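Local structure of malonyl CoA-acyl carrier protein transacylase (Burkholderia pseudomallei, 3G87) at residues Tyr75-Cys78 with Gly82-Pro85. The protein probably transfers the malonyl group from malonyl-CoA to holo-acyl carrier protein, releasing free coenzyme A. Residues are numbered along the deposited sequence; the frame is centred on the assembly and turned at random.
Sequences YAKC and GETP
The backbone N-H of Gly82 reaches back to the carbonyl oxygen of Cys78, closing the C-terminal end of helix 59-81 with a weak hydrogen bond: Gly82 N lies 3.1 Å from Cys78 O, but the angle at the hydrogen is only 133°. The CA of Gly82 also stands 3.4 Å from Cys78 O, a CA-H...O contact accompanying the weak bond. With phi at 78°, Gly82 leaves helical geometry through a left-handed conformation, where a side chain would press on the preceding carbonyl oxygen; the residue ends the helix and turns the chain off across its end. Glu83 follows as the chain leaves the helix end, its carbonyl oxygen receiving a hydrogen bond from a water (Glu83 O to the water 2.9 Å) that also donates, at longer range, to Cys78 O. Cys78 SG approaches the Glu83 carbonyl oxygen only loosely, at 4.2 Å.

Against this compact backbone turn, the side-chain contact is looser and lies at the protein surface. The Lys77 chain starts with CG anti to the backbone N (chi1 176°), bends at chi2 and then extends, which carries its end across to Glu83. Glu83, with CG anti to its carbonyl carbon and the chain extended beyond, meets the lysine at a slant through OE1. CE comes nearer than the ammonium group: Lys77 CE is 3.4 Å from Glu83 OE1, whereas Lys77 NZ to Glu83 OE1 is a long salt bridge of 3.9 Å. Ser81 OG ties the two sides together, hydrogen bonding to Lys77 O and Glu83 N. This glycine-terminated helix end opens the connection from helix 59-81 to strand 87-90 in the parallel sheet of the acyltransferase domain; Glu83 and Pro85 touch Asn7 and Phe9 of the adjacent strand 6-11, while Ala76 packs on helix 25-28.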
ATOM      1  N   TYR A  75       9.643  -7.192 -12.390  1.00 18.16           N
ATOM      2  CA  TYR A  75      10.207  -8.013 -13.471  1.00 17.91           C
ATOM      3  C   TYR A  75      11.483  -7.441 -14.098  1.00 18.07           C
ATOM      4  O   TYR A  75      12.421  -8.187 -14.309  1.00 17.94           O
ATOM      5  CB  TYR A  75       9.193  -8.286 -14.558  1.00 17.70           C
ATOM      6  CG  TYR A  75       7.942  -9.022 -14.094  1.00 17.25           C
ATOM      7  CD1 TYR A  75       8.013 -10.233 -13.349  1.00 17.34           C
ATOM      8  CD2 TYR A  75       6.684  -8.501 -14.390  1.00 14.41           C
ATOM      9  CE1 TYR A  75       6.864 -10.878 -12.935  1.00 16.71           C
ATOM     10  CE2 TYR A  75       5.538  -9.144 -13.957  1.00 16.47           C
ATOM     11  CZ  TYR A  75       5.631 -10.326 -13.268  1.00 16.53           C
ATOM     12  OH  TYR A  75       4.447 -10.929 -12.906  1.00 22.15           O
ATOM     13  N   ALA A  76      11.548  -6.135 -14.344  1.00 17.82           N
ATOM     14  CA  ALA A  76      12.811  -5.570 -14.821  1.00 19.38           C
ATOM     15  C   ALA A  76      13.948  -5.861 -13.818  1.00 19.86           C
ATOM     16  O   ALA A  76      15.015  -6.324 -14.172  1.00 20.39           O
ATOM     17  CB  ALA A  76      12.704  -4.013 -15.106  1.00 18.36           C
ATOM     18  N   LYS A  77      13.711  -5.541 -12.559  1.00 20.93           N
ATOM     19  CA  LYS A  77      14.677  -5.788 -11.545  1.00 21.06           C
ATOM     20  C   LYS A  77      15.117  -7.249 -11.522  1.00 21.37           C
ATOM     21  O   LYS A  77      16.302  -7.520 -11.429  1.00 22.54           O
ATOM     22  CB  LYS A  77      14.098  -5.396 -10.206  1.00 20.73           C
ATOM     23  CG  LYS A  77      15.017  -5.697  -9.032  1.00 21.46           C
ATOM     24  CD  LYS A  77      16.089  -4.648  -8.994  1.00 21.75           C
ATOM     25  CE  LYS A  77      17.005  -4.892  -7.836  1.00 22.57           C
ATOM     26  NZ  LYS A  77      18.020  -3.791  -7.899  1.00 25.84           N
ATOM     27  N   CYS A  78      14.220  -8.204 -11.584  1.00 21.64           N
ATOM     28  CA  CYS A  78      14.606  -9.593 -11.501  1.00 23.00           C
ATOM     29  C   CYS A  78      15.527 -10.049 -12.600  1.00 23.03           C
ATOM     30  O   CYS A  78      16.508 -10.661 -12.362  1.00 23.19           O
ATOM     31  CB  CYS A  78      13.381 -10.501 -11.431  1.00 23.16           C
ATOM     32  SG  CYS A  78      12.551 -10.535  -9.876  1.00 26.78           S
ATOM     33  N   GLY A  82      19.383  -9.951 -11.371  1.00 27.72           N
ATOM     34  CA  GLY A  82      19.484 -11.301 -10.890  1.00 28.48           C
ATOM     35  C   GLY A  82      19.054 -11.587  -9.466  1.00 29.19           C
ATOM     36  O   GLY A  82      19.082 -12.693  -9.054  1.00 28.73           O
ATOM     37  N   GLU A  83      18.662 -10.584  -8.710  1.00 28.99           N
ATOM     38  CA  GLU A  83      18.367 -10.749  -7.303  1.00 28.46           C
ATOM     39  C   GLU A  83      17.040 -11.347  -6.986  1.00 27.78           C
ATOM     40  O   GLU A  83      16.132 -11.164  -7.700  1.00 27.54           O
ATOM     41  CB  GLU A  83      18.484  -9.424  -6.612  1.00 29.31           C
ATOM     42  CG  GLU A  83      19.730  -8.763  -6.911  1.00 32.66           C
ATOM     43  CD  GLU A  83      19.870  -7.525  -6.175  1.00 37.36           C
ATOM     44  OE1 GLU A  83      18.858  -6.972  -5.814  1.00 39.83           O
ATOM     45  OE2 GLU A  83      20.984  -7.075  -5.972  1.00 41.25           O
ATOM     46  N   THR A  84      16.951 -12.071  -5.891  1.00 27.04           N
ATOM     47  CA  THR A  84      15.706 -12.619  -5.410  1.00 26.45           C
ATOM     48  C   THR A  84      15.468 -12.130  -4.016  1.00 25.84           C
ATOM     49  O   THR A  84      16.367 -12.023  -3.245  1.00 26.84           O
ATOM     50  CB  THR A  84      15.720 -14.129  -5.269  1.00 26.67           C
ATOM     51  OG1 THR A  84      16.911 -14.535  -4.641  1.00 30.67           O
ATOM     52  CG2 THR A  84      15.591 -14.787  -6.525  1.00 27.58           C
ATOM     53  N   PRO A  85      14.243 -11.841  -3.686  1.00 24.07           N
ATOM     54  CA  PRO A  85      13.937 -11.330  -2.368  1.00 23.30           C
ATOM     55  C   PRO A  85      13.953 -12.413  -1.295  1.00 22.80           C
ATOM     56  O   PRO A  85      13.641 -13.502  -1.580  1.00 23.65           O
ATOM     57  CB  PRO A  85      12.545 -10.751  -2.554  1.00 22.16           C
ATOM     58  CG  PRO A  85      12.013 -11.432  -3.653  1.00 22.08           C
ATOM     59  CD  PRO A  85      13.091 -11.773  -4.562  1.00 24.01           C
TER
HETATM   60  O   HOH W   1      15.902 -12.856 -10.002  1.00 30.10           O